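Uncharacterized protein (Bacteroides ovatus, PDB 4ID2) is of unknown function, a DUF4738 family member whose chain folds into a beta-barrel-like structure. Local coordinates at residues A[36-39]-A[44-47]; A[60-63]-A[67-70]; A[74-79]-A[84-89]; A[112-115]-A[121-124]. All blocks are in the same frame, centred on the assembly; numbering follows the deposited sequence.

How the contacts relate
All four contacts are antiparallel hairpin pairings. Contacts 1, 2 and 3 belong to one mixed sheet, contact 4 to a second, four-stranded antiparallel sheet. Contacts 1 and 3 lie side by side, centres 12 Å apart, joined by backbone bonding between His46 and Thr78 and by Tyr45 OH to Arg79 NH1. Contact 4 faces both, its centre 11 Å from that of contact 1 and 13 Å from that of contact 3. Tyr123 OH bonds Ser47 OG and packs on Leu75 and Leu77. Contact 2 sits on strand 67-79, as does contact 3, but 27 Å away between centres. Contacts 1 and 4 also touch the second subunit. No active site is known.

Contact 1: A[36-39]-A[44-47]; sequences TDFK and DYHS
Phe38 and Tyr45 form a hydrogen-bonded pair in the antiparallel hairpin of strands 33-40 and 43-53. Phe38 CB carries the ring out on the same sheet face as Tyr45. CG lies between the backbone N and the carbonyl carbon (chi1 61°), which turns the ring over the partner strand. CD1 and CE1 then pass Tyr45 CB, and CZ comes to 3.6 Å from the same Tyr45 CB. This methylene lies over the ring face as a CH-pi contact. On the other branch, CE2 meets Ser47 CB at 4.0 Å, at the ring edge. The two aromatic planes are nearly parallel, 6° apart, but are slid so far that they barely overlap. Were Phe38 replaced by an alanine, Tyr45 CB and Ser47 CB would probably lose their apolar cover, with a gap opening toward the facing sheet.

On the other face, Asp37 OD1 sits over the centre of the His46 ring, 3.2 Å from His46 CG. It is not hydrogen-bonded to the ring nitrogens. A water instead joins Asp37 OD2, at 2.8 Å, to His46 NE2, the latter bond weak.

Phe38 stacks on Tyr113 and touches Ile121 of the facing sheet, and Leu77 of strand 67-79. Thr36, Asp37 and Phe38 also pair antiparallel with a strand of the second subunit, so the sheet runs on across the interface.

Contact 2: A[60-63]-A[67-70]; sequences VTNE and TYVD
Val60 O accepts the shortest bond of this small antiparallel hairpin, from Tyr68 N at 2.7 Å. The return bond, Val60 N to Tyr68 O, is 2.8 Å and almost perfectly straight at 179°. Together they make Val60 and Tyr68 a hydrogen-bonded pair, where the short strand 60-61 meets the start of strand 67-79. Thr67 CA adds a CA-H...O contact to Val60 O.

Thr61 and Thr67 form the non-hydrogen-bonded pair beside it. Their contact is a methyl against a hydroxyl oxygen, with Thr67 CG2 3.6 Å from Thr61 OG1. With OG1 anti to the backbone N (chi1 -162°), Thr61 puts its hydroxyl rather than its methyl against Thr67 CG2. The two side chains lie across each other at a slant.

The Tyr68 ring rises from the face it shares with Val60 and leans toward the turn. It also packs on Pro130, Gln131 and Gln27. On that same face Val60 packs on Lys91 and on Ile107 of the second sheet. Asn62 OD1 turns back to Gly65 N, a hydrogen bond within the connecting turn which should limit the turning of its amide. That amide meets the edge of the Tyr68 ring, with the two planes 84° apart. The contact is loose: Asn62 ND2 stays 4.0 Å from Tyr68 CE1.

Contact 3: A[74-79]-A[84-89]; sequences VLHLTR and VLNKTF
A classic beta bulge interrupts the returning strand in the hairpin of strands 67-79 and 82-89. Val84 and Leu85 both face Leu77. Leu77 O takes two backbone donors from one side of its carbonyl plane: Val84 N at 2.9 Å and Leu85 N at 3.2 Å. Leu77 N answers with a 2.7 Å bond to Leu85 O. Beyond the bulge the pairing is regular, and Leu75 and Lys87 exchange two more bonds.

One face is mostly apolar, formed by Leu75, Leu77 and Leu85, with Lys87 at its margin. Leu75 CG lies 3.9 Å from Leu85 CD2, the two side chains crossing at about a right angle. Leu75 CD2 approaches Phe89 CE2, with both side chains pointing the same way. Leu77 CD2 runs beside Val84 CG1 at 4.0 Å. This face turns to the second sheet, where Ile142 touches Leu75, Leu77 and Leu85.

Arg79 bends at chi3 (54°), which brings its guanidinium back to the Val84 methyl CG2. Its charge is met outside these segments, by a salt bridge to Glu82; NH1 bonds Ala144 O and Tyr45 OH.

The other face, with His76, Asn86, Thr88 and Val74, is more polar. His76 NE2 bonds Thr83 OG1, which should limit rotation of the ring. Asn86 OD1 rests above one face of that imidazole, displaced toward its rim, 3.5 Å from His76 CG.

Contact 4: A[112-115]-A[121-124]; sequences VYDK and IVYA
Val112 and Ala124 pair through two backbone bonds, but the register slips by one residue before Lys115 meets Val122. Asp114 N and Lys115 N both donate to Val122 O, at 2.9 and 3.1 Å. Val122 N returns a 2.7 Å bond to Lys115 O. The short strand axes run at 129° to each other, far from straight antiparallel.

At the slip, Asp114 CB is directed to the partner strand and lies 3.4 Å from Val122 O. Tyr113 points away instead. With CG anti to the backbone N (chi1 169°), its ring edge is carried to Ile121 CG2, which lies in the ring plane, 3.9 Å from Tyr113 CE1.

The Tyr123 ring lies obliquely against the opposing backbone. Its CD2 comes to 3.5 Å from Tyr113 N, and CE2 touches Tyr113 CB. The ring ends among Leu75, Leu77, Ile140 and Ile142, and its hydroxyl bonds Ser47 OG of the other sheet. A phenylalanine at Tyr123 would probably leave Ser47 OG without this partner and remove this polar link between the sheets.

Lys115 extends to a salt bridge with Glu109 of the second subunit. Tyr113 of the second subunit packs on Val112, and Val112 of the second subunit on Asp114. Two successive residues facing one opposite residue define a classic beta bulge, here in the hairpin of strands 107-116 and 121-128 that starts the four-stranded sheet.

Contact 1: A[36-39]-A[44-47]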
loop_
_atom_site.group_PDB
_atom_site.type_symbol
_atom_site.label_atom_id
_atom_site.label_comp_id
_atom_site.label_asym_id
_atom_site.label_seq_id
_atom_site.Cartn_x
_atom_site.Cartn_y
_atom_site.Cartn_z
ATOM N N THR A 36 -25.631 8.625 8.162
ATOM C CA THR A 36 -25.206 7.469 8.952
ATOM C C THR A 36 -25.514 7.671 10.427
ATOM O O THR A 36 -25.177 8.713 10.987
ATOM C CB THR A 36 -23.704 7.200 8.764
ATOM O OG1 THR A 36 -23.421 7.140 7.370
ATOM C CG2 THR A 36 -23.257 5.898 9.412
ATOM N N ASP A 37 -26.120 6.664 11.052
ATOM C CA ASP A 37 -26.441 6.655 12.471
ATOM C C ASP A 37 -25.567 5.617 13.158
ATOM O O ASP A 37 -25.477 4.478 12.690
ATOM C CB ASP A 37 -27.932 6.343 12.698
ATOM C CG ASP A 37 -28.888 7.419 12.216
ATOM O OD1 ASP A 37 -28.425 8.544 11.929
ATOM O OD2 ASP A 37 -30.100 7.134 12.121
ATOM N N PHE A 38 -24.903 6.016 14.248
ATOM C CA PHE A 38 -24.033 5.128 15.007
ATOM C C PHE A 38 -23.918 5.605 16.448
ATOM O O PHE A 38 -24.317 6.730 16.763
ATOM C CB PHE A 38 -22.645 5.062 14.356
ATOM C CG PHE A 38 -21.936 6.393 14.304
ATOM C CD1 PHE A 38 -21.124 6.808 15.350
ATOM C CD2 PHE A 38 -22.093 7.241 13.218
ATOM C CE1 PHE A 38 -20.495 8.044 15.312
ATOM C CE2 PHE A 38 -21.472 8.481 13.187
ATOM C CZ PHE A 38 -20.673 8.874 14.229
ATOM N N LYS A 39 -23.356 4.754 17.308
ATOM C CA LYS A 39 -23.127 5.060 18.719
ATOM C C LYS A 39 -21.640 5.249 18.964
ATOM O O LYS A 39 -20.825 4.557 18.351
ATOM C CB LYS A 39 -23.668 3.942 19.622
ATOM C CG LYS A 39 -25.158 4.034 19.881
ATOM C CD LYS A 39 -25.641 2.869 20.730
ATOM C CE LYS A 39 -27.142 2.851 20.884
ATOM N NZ LYS A 39 -27.623 1.572 21.472
ATOM N N ASP A 44 -25.808 8.372 20.937
ATOM C CA ASP A 44 -26.250 8.266 19.540
ATOM C C ASP A 44 -25.827 9.478 18.705
ATOM O O ASP A 44 -26.105 10.615 19.099
ATOM C CB ASP A 44 -27.784 8.148 19.482
ATOM C CG ASP A 44 -28.354 6.906 20.137
ATOM O OD1 ASP A 44 -27.794 5.809 19.921
ATOM O OD2 ASP A 44 -29.393 7.022 20.824
ATOM N N TYR A 45 -25.188 9.237 17.543
ATOM C CA TYR A 45 -24.755 10.284 16.606
ATOM C C TYR A 45 -25.462 10.145 15.276
ATOM O O TYR A 45 -25.756 9.029 14.872
ATOM C CB TYR A 45 -23.240 10.204 16.340
ATOM C CG TYR A 45 -22.384 10.641 17.501
ATOM C CD1 TYR A 45 -22.267 9.854 18.638
ATOM C CD2 TYR A 45 -21.642 11.815 17.443
ATOM C CE1 TYR A 45 -21.496 10.258 19.721
ATOM C CE2 TYR A 45 -20.845 12.215 18.511
ATOM C CZ TYR A 45 -20.734 11.406 19.628
ATOM O OH TYR A 45 -19.973 11.799 20.704
ATOM N N HIS A 46 -25.680 11.265 14.578
ATOM C CA HIS A 46 -26.237 11.316 13.220
ATOM C C HIS A 46 -25.207 12.023 12.364
ATOM O O HIS A 46 -24.760 13.098 12.750
ATOM C CB HIS A 46 -27.589 12.055 13.180
ATOM C CG HIS A 46 -28.760 11.242 13.629
ATOM N ND1 HIS A 46 -28.725 10.507 14.801
ATOM C CD2 HIS A 46 -29.998 11.146 13.092
ATOM C CE1 HIS A 46 -29.920 9.945 14.912
ATOM N NE2 HIS A 46 -30.714 10.288 13.897
ATOM N N SER A 47 -24.779 11.419 11.250
ATOM C CA SER A 47 -23.757 12.004 10.389
ATOM C C SER A 47 -24.285 12.167 8.987
ATOM O O SER A 47 -24.573 11.167 8.340
ATOM C CB SER A 47 -22.517 11.119 10.382
ATOM O OG SER A 47 -21.518 11.620 9.512
HETATM O O HOH W 1 -21.717 10.072 7.289
HETATM O O HOH W 2 -32.097 9.087 11.821
#

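Contact 2: A[60-63]-A[67-70]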
loop_
_atom_site.group_PDB
_atom_site.type_symbol
_atom_site.label_atom_id
_atom_site.label_comp_id
_atom_site.label_asym_id
_atom_site.label_seq_id
_atom_site.Cartn_x
_atom_site.Cartn_y
_atom_site.Cartn_z
ATOM N N VAL A 60 -9.418 21.054 -12.438
ATOM C CA VAL A 60 -8.365 20.050 -12.554
ATOM C C VAL A 60 -8.322 19.583 -14.001
ATOM O O VAL A 60 -9.334 19.117 -14.519
ATOM C CB VAL A 60 -8.609 18.885 -11.571
ATOM C CG1 VAL A 60 -7.471 17.870 -11.624
ATOM C CG2 VAL A 60 -8.784 19.419 -10.158
ATOM N N THR A 61 -7.164 19.738 -14.656
ATOM C CA THR A 61 -6.970 19.348 -16.050
ATOM C C THR A 61 -6.041 18.118 -16.056
ATOM O O THR A 61 -4.997 18.129 -15.401
ATOM C CB THR A 61 -6.476 20.556 -16.880
ATOM O OG1 THR A 61 -6.703 20.291 -18.266
ATOM C CG2 THR A 61 -5.002 20.920 -16.639
ATOM N N ASN A 62 -6.461 17.039 -16.745
ATOM C CA ASN A 62 -5.687 15.792 -16.828
ATOM C C ASN A 62 -4.727 15.839 -18.039
ATOM O O ASN A 62 -4.672 16.854 -18.741
ATOM C CB ASN A 62 -6.625 14.566 -16.890
ATOM C CG ASN A 62 -7.479 14.443 -18.135
ATOM O OD1 ASN A 62 -7.691 15.404 -18.882
ATOM N ND2 ASN A 62 -8.030 13.261 -18.359
ATOM N N GLU A 63 -3.953 14.756 -18.256
ATOM C CA GLU A 63 -2.994 14.669 -19.370
ATOM C C GLU A 63 -3.700 14.716 -20.737
ATOM O O GLU A 63 -3.155 15.294 -21.677
ATOM C CB GLU A 63 -2.144 13.389 -19.273
ATOM N N THR A 67 -11.068 19.075 -18.777
ATOM C CA THR A 67 -11.109 19.854 -17.540
ATOM C C THR A 67 -12.251 19.361 -16.641
ATOM O O THR A 67 -13.383 19.229 -17.103
ATOM C CB THR A 67 -11.243 21.349 -17.855
ATOM O OG1 THR A 67 -12.214 21.540 -18.886
ATOM C CG2 THR A 67 -9.928 21.960 -18.300
ATOM N N TYR A 68 -11.946 19.100 -15.362
ATOM C CA TYR A 68 -12.912 18.627 -14.372
ATOM C C TYR A 68 -13.107 19.663 -13.265
ATOM O O TYR A 68 -12.122 20.230 -12.791
ATOM C CB TYR A 68 -12.427 17.302 -13.754
ATOM C CG TYR A 68 -12.294 16.179 -14.759
ATOM C CD1 TYR A 68 -11.149 16.047 -15.539
ATOM C CD2 TYR A 68 -13.312 15.251 -14.935
ATOM C CE1 TYR A 68 -11.026 15.023 -16.476
ATOM C CE2 TYR A 68 -13.194 14.212 -15.858
ATOM C CZ TYR A 68 -12.047 14.101 -16.631
ATOM O OH TYR A 68 -11.901 13.092 -17.561
ATOM N N VAL A 69 -14.365 19.903 -12.841
ATOM C CA VAL A 69 -14.648 20.808 -11.721
ATOM C C VAL A 69 -14.480 19.987 -10.429
ATOM O O VAL A 69 -14.897 18.821 -10.370
ATOM C CB VAL A 69 -16.031 21.509 -11.821
ATOM C CG1 VAL A 69 -17.168 20.578 -11.463
ATOM C CG2 VAL A 69 -16.089 22.739 -10.930
ATOM N N ASP A 70 -13.831 20.576 -9.418
ATOM C CA ASP A 70 -13.573 19.901 -8.147
ATOM C C ASP A 70 -14.826 19.953 -7.253
ATOM O O ASP A 70 -15.767 20.698 -7.546
ATOM C CB ASP A 70 -12.369 20.548 -7.452
ATOM C CG ASP A 70 -11.668 19.688 -6.418
ATOM O OD1 ASP A 70 -12.179 18.583 -6.106
ATOM O OD2 ASP A 70 -10.630 20.124 -5.900
#

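Contact 3: A[74-79]-A[84-89]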
loop_
_atom_site.group_PDB
_atom_site.type_symbol
_atom_site.label_atom_id
_atom_site.label_comp_id
_atom_site.label_asym_id
_atom_site.label_seq_id
_atom_site.Cartn_x
_atom_site.Cartn_y
_atom_site.Cartn_z
ATOM N N VAL A 74 -19.769 18.667 2.519
ATOM C CA VAL A 74 -20.259 19.184 3.792
ATOM C C VAL A 74 -20.478 17.988 4.713
ATOM O O VAL A 74 -21.263 17.111 4.371
ATOM C CB VAL A 74 -21.543 20.030 3.635
ATOM C CG1 VAL A 74 -22.068 20.490 5.001
ATOM C CG2 VAL A 74 -21.297 21.235 2.724
ATOM N N LEU A 75 -19.788 17.949 5.862
ATOM C CA LEU A 75 -19.944 16.902 6.866
ATOM C C LEU A 75 -20.642 17.533 8.065
ATOM O O LEU A 75 -20.072 18.416 8.691
ATOM C CB LEU A 75 -18.572 16.289 7.238
ATOM C CG LEU A 75 -18.453 15.465 8.545
ATOM C CD1 LEU A 75 -19.508 14.396 8.669
ATOM C CD2 LEU A 75 -17.098 14.771 8.626
ATOM N N HIS A 76 -21.905 17.142 8.333
ATOM C CA HIS A 76 -22.683 17.638 9.472
ATOM C C HIS A 76 -22.877 16.499 10.481
ATOM O O HIS A 76 -23.686 15.597 10.259
ATOM C CB HIS A 76 -24.037 18.219 9.032
ATOM C CG HIS A 76 -24.704 19.066 10.080
ATOM N ND1 HIS A 76 -25.867 19.754 9.809
ATOM C CD2 HIS A 76 -24.334 19.335 11.357
ATOM C CE1 HIS A 76 -26.177 20.407 10.919
ATOM N NE2 HIS A 76 -25.278 20.193 11.875
ATOM N N LEU A 77 -22.109 16.536 11.574
ATOM C CA LEU A 77 -22.164 15.537 12.641
ATOM C C LEU A 77 -22.941 16.092 13.827
ATOM O O LEU A 77 -22.585 17.155 14.324
ATOM C CB LEU A 77 -20.732 15.165 13.070
ATOM C CG LEU A 77 -20.597 14.111 14.170
ATOM C CD1 LEU A 77 -21.240 12.800 13.750
ATOM C CD2 LEU A 77 -19.139 13.907 14.542
ATOM N N THR A 78 -23.980 15.375 14.297
ATOM C CA THR A 78 -24.786 15.826 15.435
ATOM C C THR A 78 -24.927 14.727 16.476
ATOM O O THR A 78 -24.804 13.556 16.151
ATOM C CB THR A 78 -26.173 16.302 14.977
ATOM O OG1 THR A 78 -26.886 15.207 14.423
ATOM C CG2 THR A 78 -26.104 17.413 13.952
ATOM N N ARG A 79 -25.168 15.122 17.732
ATOM C CA ARG A 79 -25.403 14.218 18.858
ATOM C C ARG A 79 -26.614 14.785 19.578
ATOM O O ARG A 79 -26.473 15.722 20.368
ATOM C CB ARG A 79 -24.155 14.120 19.757
ATOM C CG ARG A 79 -24.330 13.186 20.953
ATOM C CD ARG A 79 -23.161 13.197 21.924
ATOM N NE ARG A 79 -22.837 14.548 22.400
ATOM C CZ ARG A 79 -21.746 15.259 22.100
ATOM N NH1 ARG A 79 -20.804 14.754 21.308
ATOM N NH2 ARG A 79 -21.585 16.476 22.598
ATOM N N VAL A 84 -21.873 18.592 16.744
ATOM C CA VAL A 84 -20.484 18.334 17.135
ATOM C C VAL A 84 -19.549 18.972 16.105
ATOM O O VAL A 84 -18.556 19.595 16.484
ATOM C CB VAL A 84 -20.237 16.811 17.298
ATOM C CG1 VAL A 84 -18.757 16.505 17.539
ATOM C CG2 VAL A 84 -21.104 16.254 18.425
ATOM N N LEU A 85 -19.878 18.834 14.818
ATOM C CA LEU A 85 -19.086 19.403 13.734
ATOM C C LEU A 85 -19.949 19.684 12.506
ATOM O O LEU A 85 -20.764 18.848 12.132
ATOM C CB LEU A 85 -17.958 18.424 13.356
ATOM C CG LEU A 85 -16.976 18.937 12.286
ATOM C CD1 LEU A 85 -15.546 18.874 12.779
ATOM C CD2 LEU A 85 -17.124 18.162 10.985
ATOM N N ASN A 86 -19.756 20.849 11.882
ATOM C CA ASN A 86 -20.435 21.248 10.653
ATOM C C ASN A 86 -19.405 21.961 9.787
ATOM O O ASN A 86 -19.264 23.178 9.875
ATOM C CB ASN A 86 -21.656 22.123 10.955
ATOM C CG ASN A 86 -22.445 22.499 9.719
ATOM O OD1 ASN A 86 -22.764 21.658 8.888
ATOM N ND2 ASN A 86 -22.743 23.775 9.542
ATOM N N LYS A 87 -18.627 21.189 9.012
ATOM C CA LYS A 87 -17.543 21.727 8.191
ATOM C C LYS A 87 -17.725 21.462 6.708
ATOM O O LYS A 87 -18.127 20.367 6.327
ATOM C CB LYS A 87 -16.215 21.077 8.626
ATOM C CG LYS A 87 -14.992 21.650 7.912
ATOM C CD LYS A 87 -13.720 21.360 8.665
ATOM C CE LYS A 87 -12.500 21.784 7.891
ATOM N NZ LYS A 87 -12.411 23.264 7.721
ATOM N N THR A 88 -17.349 22.446 5.874
ATOM C CA THR A 88 -17.287 22.294 4.429
ATOM C C THR A 88 -15.866 21.845 4.131
ATOM O O THR A 88 -14.918 22.566 4.447
ATOM C CB THR A 88 -17.671 23.577 3.703
ATOM O OG1 THR A 88 -19.015 23.908 4.046
ATOM C CG2 THR A 88 -17.547 23.443 2.181
ATOM N N PHE A 89 -15.714 20.641 3.578
ATOM C CA PHE A 89 -14.409 20.089 3.246
ATOM C C PHE A 89 -14.069 20.267 1.775
ATOM O O PHE A 89 -14.945 20.169 0.920
ATOM C CB PHE A 89 -14.319 18.582 3.568
ATOM C CG PHE A 89 -14.034 18.267 5.013
ATOM C CD1 PHE A 89 -12.738 18.233 5.488
ATOM C CD2 PHE A 89 -15.061 17.981 5.894
ATOM C CE1 PHE A 89 -12.477 17.945 6.820
ATOM C CE2 PHE A 89 -14.788 17.665 7.229
ATOM C CZ PHE A 89 -13.502 17.642 7.677
#

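Contact 4: A[112-115]-A[121-124]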
loop_
_atom_site.group_PDB
_atom_site.type_symbol
_atom_site.label_atom_id
_atom_site.label_comp_id
_atom_site.label_asym_id
_atom_site.label_seq_id
_atom_site.Cartn_x
_atom_site.Cartn_y
_atom_site.Cartn_z
ATOM N N VAL A 112 -16.398 9.323 4.186
ATOM C CA VAL A 112 -17.258 8.209 4.569
ATOM C C VAL A 112 -17.083 7.815 6.032
ATOM O O VAL A 112 -15.956 7.516 6.405
ATOM C CB VAL A 112 -16.806 7.029 3.639
ATOM C CG1 VAL A 112 -17.315 5.672 4.122
ATOM C CG2 VAL A 112 -17.185 7.289 2.183
ATOM N N TYR A 113 -18.182 7.674 6.827
ATOM C CA TYR A 113 -18.057 7.155 8.192
ATOM C C TYR A 113 -17.372 5.793 8.103
ATOM O O TYR A 113 -17.801 4.958 7.302
ATOM C CB TYR A 113 -19.437 7.023 8.878
ATOM C CG TYR A 113 -19.375 6.250 10.181
ATOM C CD1 TYR A 113 -18.901 6.845 11.345
ATOM C CD2 TYR A 113 -19.699 4.899 10.229
ATOM C CE1 TYR A 113 -18.798 6.128 12.533
ATOM C CE2 TYR A 113 -19.586 4.167 11.410
ATOM C CZ TYR A 113 -19.136 4.788 12.562
ATOM O OH TYR A 113 -19.027 4.108 13.751
ATOM N N ASP A 114 -16.299 5.588 8.872
ATOM C CA ASP A 114 -15.554 4.341 8.848
ATOM C C ASP A 114 -15.768 3.571 10.143
ATOM O O ASP A 114 -16.323 2.482 10.110
ATOM C CB ASP A 114 -14.057 4.602 8.601
ATOM C CG ASP A 114 -13.256 3.325 8.447
ATOM O OD1 ASP A 114 -13.438 2.630 7.427
ATOM O OD2 ASP A 114 -12.467 3.009 9.357
ATOM N N LYS A 115 -15.326 4.119 11.272
ATOM C CA LYS A 115 -15.442 3.435 12.560
ATOM C C LYS A 115 -15.253 4.404 13.713
ATOM O O LYS A 115 -14.962 5.581 13.491
ATOM C CB LYS A 115 -14.371 2.315 12.652
ATOM C CG LYS A 115 -12.920 2.821 12.693
ATOM C CD LYS A 115 -11.930 1.704 12.404
ATOM C CE LYS A 115 -10.488 2.149 12.481
ATOM N NZ LYS A 115 -9.551 1.064 12.076
ATOM N N ILE A 121 -14.218 9.514 16.359
ATOM C CA ILE A 121 -15.007 9.022 15.238
ATOM C C ILE A 121 -14.134 9.152 14.003
ATOM O O ILE A 121 -13.750 10.266 13.668
ATOM C CB ILE A 121 -16.321 9.846 15.123
ATOM C CG1 ILE A 121 -17.145 9.748 16.429
ATOM C CG2 ILE A 121 -17.156 9.393 13.916
ATOM C CD1 ILE A 121 -18.119 10.828 16.616
ATOM N N VAL A 122 -13.831 8.039 13.320
ATOM C CA VAL A 122 -12.951 8.044 12.153
ATOM C C VAL A 122 -13.756 7.983 10.862
ATOM O O VAL A 122 -14.640 7.138 10.719
ATOM C CB VAL A 122 -11.935 6.881 12.224
ATOM C CG1 VAL A 122 -11.011 6.882 11.003
ATOM C CG2 VAL A 122 -11.122 6.960 13.510
ATOM N N TYR A 123 -13.402 8.859 9.909
ATOM C CA TYR A 123 -13.987 8.912 8.573
ATOM C C TYR A 123 -12.935 8.555 7.560
ATOM O O TYR A 123 -11.807 9.018 7.681
ATOM C CB TYR A 123 -14.523 10.309 8.243
ATOM C CG TYR A 123 -15.805 10.665 8.960
ATOM C CD1 TYR A 123 -15.795 11.058 10.292
ATOM C CD2 TYR A 123 -17.027 10.631 8.300
ATOM C CE1 TYR A 123 -16.979 11.345 10.969
ATOM C CE2 TYR A 123 -18.215 10.923 8.965
ATOM C CZ TYR A 123 -18.183 11.308 10.293
ATOM O OH TYR A 123 -19.348 11.607 10.951
ATOM N N ALA A 124 -13.286 7.752 6.560
ATOM C CA ALA A 124 -12.370 7.445 5.473
ATOM C C ALA A 124 -12.558 8.540 4.460
ATOM O O ALA A 124 -13.700 8.914 4.192
ATOM C CB ALA A 124 -12.679 6.076 4.874
#